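Long-range contacts in 30-kDa cleavage and polyadenylation specificity factor 30 (Arabidopsis thaliana, PDB 5ZUU), which recognises m6A-modified RNA through its YTH domain and, as part of the cleavage and polyadenylation specificity factor complex, acts in pre-mRNA 3'-end formation and poly(A) site selection: residues Ser79-Tyr84 and Arg101-Lys106; Glu51-Val56 and Ala75-Arg80; Cys111-His116 and Ser150-Glu155. One frame throughout, in Å; residues are numbered along the deposited sequence.

Interaction 1 (Ser79-Tyr84 and Arg101-Lys106)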
ATOM      1  N   SER A  79      -0.000  -7.096  -9.798  1.00 13.61           N
ATOM      2  CA  SER A  79       0.627  -7.420 -11.068  1.00 13.89           C
ATOM      3  C   SER A  79       2.078  -6.942 -11.070  1.00 13.69           C
ATOM      4  O   SER A  79       2.451  -6.052 -10.322  1.00 13.52           O
ATOM      5  CB  SER A  79      -0.131  -6.845 -12.269  1.00 12.47           C
ATOM      6  OG  SER A  79       0.013  -5.437 -12.298  1.00 12.22           O
ATOM      7  N   ARG A  80       2.859  -7.564 -11.941  1.00 14.69           N
ATOM      8  CA  ARG A  80       4.236  -7.195 -12.211  1.00 15.77           C
ATOM      9  C   ARG A  80       4.206  -5.879 -13.013  1.00 16.60           C
ATOM     10  O   ARG A  80       3.328  -5.678 -13.777  1.00 20.09           O
ATOM     11  CB  ARG A  80       4.934  -8.317 -12.956  1.00 15.92           C
ATOM     12  CG  ARG A  80       6.445  -8.082 -13.060  1.00 16.72           C
ATOM     13  CD  ARG A  80       7.093  -9.318 -13.580  1.00 16.75           C
ATOM     14  NE  ARG A  80       8.536  -9.359 -13.318  1.00 17.83           N
ATOM     15  CZ  ARG A  80       9.501  -8.772 -14.061  1.00 18.51           C
ATOM     16  NH1 ARG A  80      10.778  -8.976 -13.714  1.00 18.50           N
ATOM     17  NH2 ARG A  80       9.236  -7.991 -15.120  1.00 15.69           N
ATOM     18  N   ILE A  81       5.080  -4.929 -12.742  1.00 16.82           N
ATOM     19  CA  ILE A  81       5.114  -3.683 -13.517  1.00 16.58           C
ATOM     20  C   ILE A  81       5.659  -3.978 -14.939  1.00 18.12           C
ATOM     21  O   ILE A  81       6.725  -4.578 -15.115  1.00 17.11           O
ATOM     22  CB  ILE A  81       5.996  -2.613 -12.864  1.00 15.06           C
ATOM     23  CG1 ILE A  81       5.550  -2.288 -11.400  1.00 14.91           C
ATOM     24  CG2 ILE A  81       5.944  -1.355 -13.707  1.00 15.37           C
ATOM     25  CD1 ILE A  81       6.533  -1.434 -10.574  1.00 13.38           C
ATOM     26  N   GLY A  82       4.955  -3.469 -15.932  1.00 20.14           N
ATOM     27  CA  GLY A  82       5.205  -3.766 -17.330  1.00 23.18           C
ATOM     28  C   GLY A  82       3.889  -4.352 -17.754  1.00 25.98           C
ATOM     29  O   GLY A  82       3.204  -4.978 -16.960  1.00 41.51           O
ATOM     30  N   GLY A  83       3.447  -4.119 -18.936  1.00 23.65           N
ATOM     31  CA  GLY A  83       2.142  -4.727 -19.275  1.00 23.01           C
ATOM     32  C   GLY A  83       1.065  -3.664 -19.069  1.00 23.48           C
ATOM     33  O   GLY A  83       1.111  -2.879 -18.104  1.00 22.60           O
ATOM     34  N   TYR A  84       0.103  -3.586 -19.985  1.00 24.00           N
ATOM     35  CA  TYR A  84      -0.898  -2.577 -19.837  1.00 23.87           C
ATOM     36  C   TYR A  84      -1.854  -2.938 -18.663  1.00 23.07           C
ATOM     37  O   TYR A  84      -2.331  -4.045 -18.559  1.00 21.43           O
ATOM     38  CB  TYR A  84      -1.716  -2.390 -21.103  1.00 25.23           C
ATOM     39  CG  TYR A  84      -2.868  -1.452 -20.866  1.00 24.75           C
ATOM     40  CD1 TYR A  84      -2.675  -0.096 -20.809  1.00 25.58           C
ATOM     41  CD2 TYR A  84      -4.149  -1.951 -20.643  1.00 27.49           C
ATOM     42  CE1 TYR A  84      -3.746   0.771 -20.564  1.00 28.15           C
ATOM     43  CE2 TYR A  84      -5.227  -1.121 -20.436  1.00 29.43           C
ATOM     44  CZ  TYR A  84      -5.028   0.240 -20.390  1.00 30.54           C
ATOM     45  OH  TYR A  84      -6.121   1.048 -20.179  1.00 35.84           O
ATOM     46  N   ARG A 101       4.853   3.044 -15.012  1.00 17.73           N
ATOM     47  CA  ARG A 101       3.707   2.363 -15.535  1.00 21.52           C
ATOM     48  C   ARG A 101       2.727   1.962 -14.399  1.00 20.71           C
ATOM     49  O   ARG A 101       3.151   1.621 -13.268  1.00 19.01           O
ATOM     50  CB  ARG A 101       4.165   1.128 -16.274  1.00 23.02           C
ATOM     51  CG  ARG A 101       5.017   1.422 -17.494  1.00 24.70           C
ATOM     52  CD  ARG A 101       5.729   0.148 -17.909  1.00 26.82           C
ATOM     53  NE  ARG A 101       6.697   0.475 -18.956  1.00 28.67           N
ATOM     54  CZ  ARG A 101       6.775  -0.057 -20.176  1.00 27.04           C
ATOM     55  NH1 ARG A 101       6.022  -1.078 -20.574  1.00 26.35           N
ATOM     56  NH2 ARG A 101       7.718   0.391 -20.985  1.00 27.94           N
ATOM     57  N   ASN A 102       1.429   2.000 -14.712  1.00 17.88           N
ATOM     58  CA  ASN A 102       0.414   1.633 -13.740  1.00 17.56           C
ATOM     59  C   ASN A 102       0.561   0.160 -13.513  1.00 16.50           C
ATOM     60  O   ASN A 102       0.816  -0.579 -14.456  1.00 16.56           O
ATOM     61  CB  ASN A 102      -1.017   1.885 -14.279  1.00 17.90           C
ATOM     62  CG  ASN A 102      -1.377   3.348 -14.361  1.00 17.95           C
ATOM     63  OD1 ASN A 102      -0.723   4.220 -13.792  1.00 18.49           O
ATOM     64  ND2 ASN A 102      -2.505   3.622 -15.020  1.00 21.47           N
ATOM     65  N   PHE A 103       0.394  -0.284 -12.272  1.00 15.85           N
ATOM     66  CA  PHE A 103       0.218  -1.715 -11.967  1.00 14.76           C
ATOM     67  C   PHE A 103      -0.977  -1.957 -10.988  1.00 14.38           C
ATOM     68  O   PHE A 103      -1.464  -1.056 -10.370  1.00 13.94           O
ATOM     69  CB  PHE A 103       1.546  -2.312 -11.445  1.00 14.57           C
ATOM     70  CG  PHE A 103       2.017  -1.679 -10.157  1.00 15.20           C
ATOM     71  CD1 PHE A 103       2.755  -0.497 -10.170  1.00 14.49           C
ATOM     72  CD2 PHE A 103       1.658  -2.235  -8.905  1.00 15.23           C
ATOM     73  CE1 PHE A 103       3.147   0.135  -8.974  1.00 15.38           C
ATOM     74  CE2 PHE A 103       2.031  -1.590  -7.707  1.00 15.55           C
ATOM     75  CZ  PHE A 103       2.801  -0.421  -7.730  1.00 15.02           C
ATOM     76  N   SER A 104      -1.468  -3.175 -10.913  1.00 15.71           N
ATOM     77  CA  SER A 104      -2.583  -3.510 -10.030  1.00 18.37           C
ATOM     78  C   SER A 104      -2.175  -3.621  -8.586  1.00 16.19           C
ATOM     79  O   SER A 104      -1.106  -4.167  -8.254  1.00 15.84           O
ATOM     80  CB  SER A 104      -3.146  -4.908 -10.333  1.00 19.51           C
ATOM     81  OG  SER A 104      -3.551  -4.932 -11.633  1.00 24.82           O
ATOM     82  N   VAL A 105      -3.086  -3.194  -7.741  1.00 14.73           N
ATOM     83  CA  VAL A 105      -2.992  -3.429  -6.316  1.00 14.90           C
ATOM     84  C   VAL A 105      -4.385  -3.811  -5.835  1.00 14.50           C
ATOM     85  O   VAL A 105      -5.359  -3.454  -6.459  1.00 15.29           O
ATOM     86  CB  VAL A 105      -2.392  -2.235  -5.528  1.00 13.50           C
ATOM     87  CG1 VAL A 105      -1.049  -1.907  -6.053  1.00 12.98           C
ATOM     88  CG2 VAL A 105      -3.261  -0.991  -5.603  1.00 13.98           C
ATOM     89  N   LYS A 106      -4.436  -4.565  -4.743  1.00 15.01           N
ATOM     90  CA  LYS A 106      -5.665  -4.866  -4.020  1.00 15.28           C
ATOM     91  C   LYS A 106      -5.515  -4.310  -2.623  1.00 14.18           C
ATOM     92  O   LYS A 106      -4.656  -4.761  -1.866  1.00 12.83           O
ATOM     93  CB  LYS A 106      -5.809  -6.337  -3.964  1.00 18.54           C
ATOM     94  CG  LYS A 106      -6.873  -6.911  -3.049  1.00 21.31           C
ATOM     95  CD  LYS A 106      -6.860  -8.419  -3.320  1.00 24.77           C
ATOM     96  CE  LYS A 106      -7.263  -9.277  -2.149  1.00 29.34           C
ATOM     97  NZ  LYS A 106      -8.701  -9.546  -2.296  1.00 34.22           N
TER
HETATM   98  O   HOH W   1       2.214  -2.709 -15.752  1.00 16.72           O
HETATM   99  O   HOH W   2       0.082   0.038 -17.228  1.00 29.11           O
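Ser79, in the loop after strand 70-77, meets the backbone amide of Ser104 in strand 103-114 through its hydroxyl. Ser79 OG accepts the N-H of Ser104 at 3.0 Å, and the bond is nearly straight at 168°. A chi1 of 70° sets OG between the backbone N and the carbonyl carbon of Ser79, facing that amide. The reverse bond, Ser79 N to Ser104 O, is weak at 3.5 Å. Ser79 O is buried here and has no polar partner in the model.

Further along, Ile81 lies against Phe103. Its CG1 comes within 3.5 Å of Phe103 CD1, and its CD1 continues beside the CD1-CE1 side of the ring. The two side chains cross at a slant. The other branch, Ile81 CG2, meets Arg101 CB at 4.0 Å. The helix 46-55 residues Glu46 and Leu49 also touch Ile81. An alanine here would lose both branches and would probably leave a gap beside Phe103 CD1 and the aliphatic base of Arg101.

Arg101 runs extended beside the glycines. Its CD is 4.0 Å from Gly82 CA, and Gly83 N lies at the edge of the guanidinium. The backbone angles of Gly82 and Gly83 would jam a CB against the preceding carbonyl oxygen. Two waters fill in where the backbones part. One takes the N-H of Gly82 at 2.9 Å, and both lie within bonding distance of Gly83 O and Asn102 O.

The arrangement lies at the edge of regular pairing in the mixed sheet of the YTH fold. There the loop after strand 70-77 runs on beside strand 103-114, with a serine hydroxyl and waters taking over from regular backbone pairing.

Interaction 2 (Glu51-Val56 and Ala75-Arg80); sequences EAFDSV and AKMTSR
Arg80 starts over Phe53 and ends on Asp54. Its CB sits 3.7 Å from Phe53 CD2, with CE2 almost as near. CG is anti to the backbone N (chi1 -170°), which carries the chain off past the ring; CG is still close to CD2. CD leaves the ring and approaches Asp54 OD1. NE then gives its hydrogen to Asp54 OD1 at 2.8 Å, and NH1 gives one to Asp54 OD2 at 3.0 Å. Both oxygens use their syn lone pairs. The carboxylate and guanidinium planes are only 7° apart, so the salt bridge is a flat, side-on pair with one nitrogen to each oxygen. A second bond from NE to OD2 is weak. The guanidinium is turned 74° from the Phe53 ring and does not stack on it.

In the YTH fold this joins the last turn of helix 46-55 to the end of strand 70-77 and the loop that follows it. The contact lies at the surface, about 17 Å from the RNA at the nearest atoms.

One face of the Phe53 ring lies under the backbone of the Ser79-Arg80 peptide, with Arg80 N 3.6 Å above the plane and offset toward the rim. Met77 O meets the ring edge at 3.4 Å from CE1; this buried oxygen has no polar partner in the model. Met77 CG touches Phe53 CD1 at 3.8 Å, and its SD makes an oblique Met-aromatic contact, 5.1 Å from the ring centroid. Its CE ends beside Phe53 CB, while Leu49 and Asn50 of the same helix touch Met77 as well.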
ATOM      1  N   GLU A  51      11.473  -6.952  -8.516  1.00 11.62           N
ATOM      2  CA  GLU A  51      12.323  -7.954  -7.903  1.00 12.03           C
ATOM      3  C   GLU A  51      11.577  -8.572  -6.714  1.00 11.21           C
ATOM      4  O   GLU A  51      11.637  -9.758  -6.468  1.00 11.34           O
ATOM      5  CB  GLU A  51      13.677  -7.296  -7.488  1.00 14.40           C
ATOM      6  CG  GLU A  51      14.812  -8.244  -7.030  1.00 16.86           C
ATOM      7  CD  GLU A  51      14.711  -8.707  -5.545  1.00 22.38           C
ATOM      8  OE1 GLU A  51      15.300  -9.763  -5.178  1.00 28.47           O
ATOM      9  OE2 GLU A  51      14.040  -8.048  -4.718  1.00 23.42           O
ATOM     10  N   ALA A  52      10.906  -7.747  -5.929  1.00 11.39           N
ATOM     11  CA  ALA A  52      10.115  -8.250  -4.780  1.00 10.91           C
ATOM     12  C   ALA A  52       8.931  -9.082  -5.303  1.00 10.51           C
ATOM     13  O   ALA A  52       8.724 -10.199  -4.837  1.00  9.17           O
ATOM     14  CB  ALA A  52       9.649  -7.086  -3.930  1.00 11.14           C
ATOM     15  N   PHE A  53       8.233  -8.578  -6.320  1.00 10.07           N
ATOM     16  CA  PHE A  53       7.110  -9.285  -6.852  1.00 11.21           C
ATOM     17  C   PHE A  53       7.508 -10.654  -7.318  1.00 13.20           C
ATOM     18  O   PHE A  53       6.808 -11.598  -7.052  1.00 13.80           O
ATOM     19  CB  PHE A  53       6.446  -8.515  -8.009  1.00 11.44           C
ATOM     20  CG  PHE A  53       5.153  -9.123  -8.482  1.00 11.25           C
ATOM     21  CD1 PHE A  53       3.958  -8.816  -7.848  1.00 10.59           C
ATOM     22  CD2 PHE A  53       5.139  -9.975  -9.606  1.00 12.06           C
ATOM     23  CE1 PHE A  53       2.762  -9.383  -8.304  1.00 11.09           C
ATOM     24  CE2 PHE A  53       3.946 -10.534 -10.076  1.00 12.12           C
ATOM     25  CZ  PHE A  53       2.758 -10.220  -9.416  1.00 11.73           C
ATOM     26  N   ASP A  54       8.666 -10.803  -7.962  1.00 14.50           N
ATOM     27  CA  ASP A  54       9.086 -12.114  -8.434  1.00 14.31           C
ATOM     28  C   ASP A  54       9.530 -13.030  -7.292  1.00 15.37           C
ATOM     29  O   ASP A  54       9.467 -14.248  -7.453  1.00 15.13           O
ATOM     30  CB  ASP A  54      10.285 -11.992  -9.428  1.00 14.88           C
ATOM     31  CG  ASP A  54       9.947 -11.263 -10.690  1.00 15.20           C
ATOM     32  OD1 ASP A  54       8.749 -10.995 -10.999  1.00 15.82           O
ATOM     33  OD2 ASP A  54      10.930 -10.859 -11.343  1.00 17.42           O
ATOM     34  N   SER A  55      10.061 -12.468  -6.202  1.00 14.74           N
ATOM     35  CA  SER A  55      10.699 -13.243  -5.136  1.00 15.35           C
ATOM     36  C   SER A  55       9.771 -13.961  -4.166  1.00 16.47           C
ATOM     37  O   SER A  55      10.175 -14.967  -3.597  1.00 16.83           O
ATOM     38  CB  SER A  55      11.571 -12.337  -4.257  1.00 14.63           C
ATOM     39  OG  SER A  55      10.749 -11.359  -3.640  1.00 13.33           O
ATOM     40  N   VAL A  56       8.586 -13.407  -3.904  1.00 15.68           N
ATOM     41  CA  VAL A  56       7.710 -13.924  -2.817  1.00 15.45           C
ATOM     42  C   VAL A  56       6.301 -13.908  -3.285  1.00 16.98           C
ATOM     43  O   VAL A  56       5.988 -13.190  -4.216  1.00 18.05           O
ATOM     44  CB  VAL A  56       7.789 -13.061  -1.503  1.00 13.60           C
ATOM     45  CG1 VAL A  56       9.156 -13.124  -0.873  1.00 13.16           C
ATOM     46  CG2 VAL A  56       7.448 -11.614  -1.768  1.00 13.60           C
ATOM     47  N   ALA A  75      -1.829  -2.543   0.813  1.00 12.06           N
ATOM     48  CA  ALA A  75      -2.291  -3.211  -0.418  1.00 12.64           C
ATOM     49  C   ALA A  75      -1.327  -4.284  -0.797  1.00 12.78           C
ATOM     50  O   ALA A  75      -0.174  -4.241  -0.412  1.00 13.12           O
ATOM     51  CB  ALA A  75      -2.431  -2.187  -1.547  1.00 12.77           C
ATOM     52  N   LYS A  76      -1.822  -5.303  -1.469  1.00 12.55           N
ATOM     53  CA  LYS A  76      -0.999  -6.274  -2.094  1.00 12.95           C
ATOM     54  C   LYS A  76      -0.719  -5.815  -3.541  1.00 13.08           C
ATOM     55  O   LYS A  76      -1.645  -5.425  -4.251  1.00 12.41           O
ATOM     56  CB  LYS A  76      -1.740  -7.613  -2.161  1.00 13.42           C
ATOM     57  CG  LYS A  76      -0.948  -8.696  -2.831  1.00 13.67           C
ATOM     58  CD  LYS A  76      -1.772  -9.950  -2.851  1.00 14.04           C
ATOM     59  CE  LYS A  76      -1.444 -10.810  -4.019  1.00 14.76           C
ATOM     60  NZ  LYS A  76      -0.319 -11.689  -3.691  1.00 16.38           N
ATOM     61  N   MET A  77       0.539  -5.872  -3.959  1.00 12.65           N
ATOM     62  CA  MET A  77       0.907  -5.673  -5.363  1.00 12.62           C
ATOM     63  C   MET A  77       0.374  -6.871  -6.144  1.00 12.05           C
ATOM     64  O   MET A  77       0.772  -7.969  -5.882  1.00 12.89           O
ATOM     65  CB  MET A  77       2.408  -5.588  -5.462  1.00 13.31           C
ATOM     66  CG  MET A  77       2.960  -5.259  -6.822  1.00 13.54           C
ATOM     67  SD  MET A  77       4.747  -5.150  -6.755  1.00 14.01           S
ATOM     68  CE  MET A  77       5.082  -4.864  -8.510  1.00 14.33           C
ATOM     69  N   THR A  78      -0.555  -6.700  -7.063  1.00 11.97           N
ATOM     70  CA  THR A  78      -1.109  -7.878  -7.762  1.00 12.69           C
ATOM     71  C   THR A  78      -0.757  -8.018  -9.203  1.00 14.34           C
ATOM     72  O   THR A  78      -1.183  -8.986  -9.797  1.00 17.91           O
ATOM     73  CB  THR A  78      -2.621  -7.898  -7.662  1.00 12.46           C
ATOM     74  OG1 THR A  78      -3.112  -6.650  -8.085  1.00 11.97           O
ATOM     75  CG2 THR A  78      -3.043  -8.027  -6.206  1.00 12.47           C
ATOM     76  N   SER A  79      -0.000  -7.096  -9.798  1.00 13.61           N
ATOM     77  CA  SER A  79       0.627  -7.420 -11.068  1.00 13.89           C
ATOM     78  C   SER A  79       2.078  -6.942 -11.070  1.00 13.69           C
ATOM     79  O   SER A  79       2.451  -6.052 -10.322  1.00 13.52           O
ATOM     80  CB  SER A  79      -0.131  -6.845 -12.269  1.00 12.47           C
ATOM     81  OG  SER A  79       0.013  -5.437 -12.298  1.00 12.22           O
ATOM     82  N   ARG A  80       2.859  -7.564 -11.941  1.00 14.69           N
ATOM     83  CA  ARG A  80       4.236  -7.195 -12.211  1.00 15.77           C
ATOM     84  C   ARG A  80       4.206  -5.879 -13.013  1.00 16.60           C
ATOM     85  O   ARG A  80       3.328  -5.678 -13.777  1.00 20.09           O
ATOM     86  CB  ARG A  80       4.934  -8.317 -12.956  1.00 15.92           C
ATOM     87  CG  ARG A  80       6.445  -8.082 -13.060  1.00 16.72           C
ATOM     88  CD  ARG A  80       7.093  -9.318 -13.580  1.00 16.75           C
ATOM     89  NE  ARG A  80       8.536  -9.359 -13.318  1.00 17.83           N
ATOM     90  CZ  ARG A  80       9.501  -8.772 -14.061  1.00 18.51           C
ATOM     91  NH1 ARG A  80      10.778  -8.976 -13.714  1.00 18.50           N
ATOM     92  NH2 ARG A  80       9.236  -7.991 -15.120  1.00 15.69           N
TER

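Interaction 3 (Cys111-His116 and Ser150-Glu155); sequences CELSFH and SLLYLE
Cys111 and Leu113 of strand 111-114 pack against Leu151 and Leu152 at the end of helix 142-154 and Glu155 just after it. Cys111 SG touches Leu152 CD2 at 3.6 Å, and its CB meets Glu155 CB at 3.7 Å. Leu113 spreads its two methyls. CD2 reaches Leu151 CB and Leu152 CD2, both at 3.7 Å, while CD1 lies against Glu155 CG at 3.8 Å. Leu113 crosses Leu152 and Glu155 at about a right angle. Leu152 CD2 touches both the sulfur of Cys111 and CD2 of Leu113.

Glu155 adds the polar rim. Its CG lies near Glu112 O, and the bend at chi2 (-57°) turns the carboxylate from there. A water joins Glu155 OE2, at 2.5 Å, to Glu112 O. The other oxygen, OE1, forms a salt bridge with Lys117.

Further out, Leu152 also packs on Phe71 and Cys74 of strand 70-77. Glu112 points away from the helix and pairs with Arg27. At the strand end, Ser114 OG accepts the N-H of His116 in an ST turn, and Phe115 packs on an RNA phosphate with its ring edge-to-face on Phe71.

The axes of strand 111-114 and helix 150-154 are at 118° and 8.1 Å apart at their closest. This is helix-on-sheet packing of the YTH domain, at the edge of its RNA-binding surface.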
ATOM      1  N   CYS A 111      -7.217   2.723   6.770  1.00 13.79           N
ATOM      2  CA  CYS A 111      -7.363   3.211   8.146  1.00 15.27           C
ATOM      3  C   CYS A 111      -6.493   4.463   8.319  1.00 15.39           C
ATOM      4  O   CYS A 111      -5.984   4.912   7.339  1.00 16.05           O
ATOM      5  CB  CYS A 111      -6.907   2.107   9.087  1.00 16.90           C
ATOM      6  SG  CYS A 111      -5.108   1.736   8.990  1.00 19.21           S
ATOM      7  N   GLU A 112      -6.402   5.083   9.497  1.00 14.80           N
ATOM      8  CA  GLU A 112      -5.470   6.170   9.733  1.00 15.95           C
ATOM      9  C   GLU A 112      -4.618   5.806  10.922  1.00 15.65           C
ATOM     10  O   GLU A 112      -5.088   5.850  12.070  1.00 17.72           O
ATOM     11  CB  GLU A 112      -6.152   7.519  10.005  1.00 18.16           C
ATOM     12  CG  GLU A 112      -6.853   8.178   8.811  1.00 18.58           C
ATOM     13  CD  GLU A 112      -5.882   8.753   7.731  1.00 21.26           C
ATOM     14  OE1 GLU A 112      -4.690   9.065   8.011  1.00 21.90           O
ATOM     15  OE2 GLU A 112      -6.347   8.935   6.587  1.00 22.25           O
ATOM     16  N   LEU A 113      -3.383   5.407  10.669  1.00 13.96           N
ATOM     17  CA  LEU A 113      -2.516   4.961  11.730  1.00 13.78           C
ATOM     18  C   LEU A 113      -1.492   6.066  11.996  1.00 14.06           C
ATOM     19  O   LEU A 113      -0.608   6.368  11.182  1.00 13.74           O
ATOM     20  CB  LEU A 113      -1.822   3.680  11.341  1.00 13.66           C
ATOM     21  CG  LEU A 113      -0.767   3.171  12.338  1.00 14.11           C
ATOM     22  CD1 LEU A 113      -1.434   2.695  13.616  1.00 14.09           C
ATOM     23  CD2 LEU A 113       0.013   2.017  11.714  1.00 14.24           C
ATOM     24  N   SER A 114      -1.654   6.722  13.115  1.00 13.64           N
ATOM     25  CA  SER A 114      -0.746   7.785  13.526  1.00 15.75           C
ATOM     26  C   SER A 114       0.680   7.292  13.738  1.00 14.06           C
ATOM     27  O   SER A 114       0.895   6.202  14.264  1.00 13.57           O
ATOM     28  CB  SER A 114      -1.259   8.357  14.867  1.00 17.13           C
ATOM     29  OG  SER A 114      -0.277   9.179  15.423  1.00 22.50           O
ATOM     30  N   PHE A 115       1.641   8.111  13.341  1.00 14.48           N
ATOM     31  CA  PHE A 115       3.073   7.849  13.528  1.00 14.66           C
ATOM     32  C   PHE A 115       3.442   7.749  15.028  1.00 15.21           C
ATOM     33  O   PHE A 115       4.393   7.053  15.395  1.00 17.14           O
ATOM     34  CB  PHE A 115       3.966   8.953  12.875  1.00 13.81           C
ATOM     35  CG  PHE A 115       3.977   8.990  11.344  1.00 13.93           C
ATOM     36  CD1 PHE A 115       3.570   7.936  10.561  1.00 13.23           C
ATOM     37  CD2 PHE A 115       4.475  10.136  10.670  1.00 14.41           C
ATOM     38  CE1 PHE A 115       3.584   8.015   9.172  1.00 12.47           C
ATOM     39  CE2 PHE A 115       4.494  10.189   9.275  1.00 13.70           C
ATOM     40  CZ  PHE A 115       4.069   9.120   8.539  1.00 13.08           C
ATOM     41  N   HIS A 116       2.722   8.483  15.867  1.00 15.48           N
ATOM     42  CA  HIS A 116       2.895   8.423  17.338  1.00 15.05           C
ATOM     43  C   HIS A 116       2.808   6.979  17.767  1.00 15.07           C
ATOM     44  O   HIS A 116       3.657   6.466  18.555  1.00 14.33           O
ATOM     45  CB  HIS A 116       1.822   9.273  18.042  1.00 14.54           C
ATOM     46  CG  HIS A 116       2.107   9.497  19.497  1.00 17.10           C
ATOM     47  ND1 HIS A 116       3.323  10.001  19.945  1.00 16.36           N
ATOM     48  CD2 HIS A 116       1.387   9.190  20.605  1.00 16.41           C
ATOM     49  CE1 HIS A 116       3.310  10.023  21.273  1.00 18.52           C
ATOM     50  NE2 HIS A 116       2.140   9.566  21.690  1.00 17.20           N
ATOM     51  N   SER A 150       0.584  -5.140  11.319  1.00 15.97           N
ATOM     52  CA  SER A 150      -0.308  -5.526  12.403  1.00 15.83           C
ATOM     53  C   SER A 150      -0.937  -4.295  13.119  1.00 13.92           C
ATOM     54  O   SER A 150      -2.098  -4.362  13.511  1.00 12.88           O
ATOM     55  CB  SER A 150       0.371  -6.519  13.350  1.00 17.43           C
ATOM     56  OG  SER A 150       1.010  -5.765  14.324  1.00 24.79           O
ATOM     57  N   LEU A 151      -0.215  -3.169  13.226  1.00 11.94           N
ATOM     58  CA  LEU A 151      -0.774  -1.961  13.831  1.00 11.37           C
ATOM     59  C   LEU A 151      -1.924  -1.369  12.993  1.00 11.19           C
ATOM     60  O   LEU A 151      -2.878  -0.757  13.536  1.00 10.39           O
ATOM     61  CB  LEU A 151       0.284  -0.864  14.036  1.00 11.43           C
ATOM     62  CG  LEU A 151       1.383  -1.241  15.017  1.00 12.18           C
ATOM     63  CD1 LEU A 151       2.523  -0.228  15.013  1.00 12.08           C
ATOM     64  CD2 LEU A 151       0.851  -1.431  16.440  1.00 12.37           C
ATOM     65  N   LEU A 152      -1.778  -1.476  11.676  1.00 11.34           N
ATOM     66  CA  LEU A 152      -2.811  -1.033  10.774  1.00 11.94           C
ATOM     67  C   LEU A 152      -4.138  -1.781  11.072  1.00 11.25           C
ATOM     68  O   LEU A 152      -5.198  -1.161  11.103  1.00 10.66           O
ATOM     69  CB  LEU A 152      -2.433  -1.297   9.322  1.00 12.33           C
ATOM     70  CG  LEU A 152      -1.256  -0.550   8.666  1.00 12.76           C
ATOM     71  CD1 LEU A 152      -1.000  -1.191   7.287  1.00 13.43           C
ATOM     72  CD2 LEU A 152      -1.603   0.927   8.556  1.00 13.13           C
ATOM     73  N   TYR A 153      -4.065  -3.094  11.225  1.00 12.38           N
ATOM     74  CA  TYR A 153      -5.243  -3.923  11.540  1.00 12.74           C
ATOM     75  C   TYR A 153      -5.858  -3.654  12.956  1.00 13.65           C
ATOM     76  O   TYR A 153      -6.984  -4.078  13.201  1.00 15.57           O
ATOM     77  CB  TYR A 153      -4.902  -5.376  11.371  1.00 12.76           C
ATOM     78  CG  TYR A 153      -4.916  -5.727   9.917  1.00 13.46           C
ATOM     79  CD1 TYR A 153      -6.106  -6.102   9.270  1.00 13.70           C
ATOM     80  CD2 TYR A 153      -3.753  -5.630   9.154  1.00 13.03           C
ATOM     81  CE1 TYR A 153      -6.104  -6.397   7.917  1.00 13.80           C
ATOM     82  CE2 TYR A 153      -3.743  -5.920   7.822  1.00 13.12           C
ATOM     83  CZ  TYR A 153      -4.919  -6.284   7.182  1.00 13.63           C
ATOM     84  OH  TYR A 153      -4.848  -6.641   5.851  1.00 11.79           O
ATOM     85  N   LEU A 154      -5.156  -2.955  13.861  1.00 12.19           N
ATOM     86  CA  LEU A 154      -5.767  -2.491  15.079  1.00 12.53           C
ATOM     87  C   LEU A 154      -6.631  -1.271  14.882  1.00 12.48           C
ATOM     88  O   LEU A 154      -7.489  -1.015  15.724  1.00 13.08           O
ATOM     89  CB  LEU A 154      -4.720  -2.209  16.165  1.00 12.06           C
ATOM     90  CG  LEU A 154      -3.829  -3.367  16.485  1.00 11.47           C
ATOM     91  CD1 LEU A 154      -2.779  -2.879  17.461  1.00 12.36           C
ATOM     92  CD2 LEU A 154      -4.556  -4.557  17.039  1.00 11.26           C
ATOM     93  N   GLU A 155      -6.451  -0.508  13.803  1.00 12.33           N
ATOM     94  CA  GLU A 155      -7.233   0.693  13.605  1.00 12.97           C
ATOM     95  C   GLU A 155      -8.544   0.406  12.958  1.00 12.72           C
ATOM     96  O   GLU A 155      -8.654  -0.513  12.165  1.00 13.58           O
ATOM     97  CB  GLU A 155      -6.496   1.767  12.771  1.00 13.80           C
ATOM     98  CG  GLU A 155      -5.235   2.255  13.429  1.00 13.42           C
ATOM     99  CD  GLU A 155      -5.493   2.824  14.820  1.00 14.51           C
ATOM    100  OE1 GLU A 155      -4.660   2.584  15.754  1.00 15.86           O
ATOM    101  OE2 GLU A 155      -6.485   3.572  14.979  1.00 13.53           O
TER
HETATM  102  O   HOH W   3      -7.779   5.329  13.738  1.00 13.84           O

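From the N terminus, interaction 2 closes first. It brings the end of helix 46-55 back to the end of strand 70-77, round the pair of strands 58-65 and 70-77. Interaction 1 begins where it ends, since Ser79 and Arg80 belong to both. It closes the irregular loop to the start of strand 103-114. Interaction 3 follows in series and joins the far end of that strand to helix 142-154. None of the three is enclosed by another. Interactions 1 and 3 use opposite ends of strand 103-114, with centres about 26 Å apart. The three thus tie two helices and one long loop to neighbouring strands of one sheet.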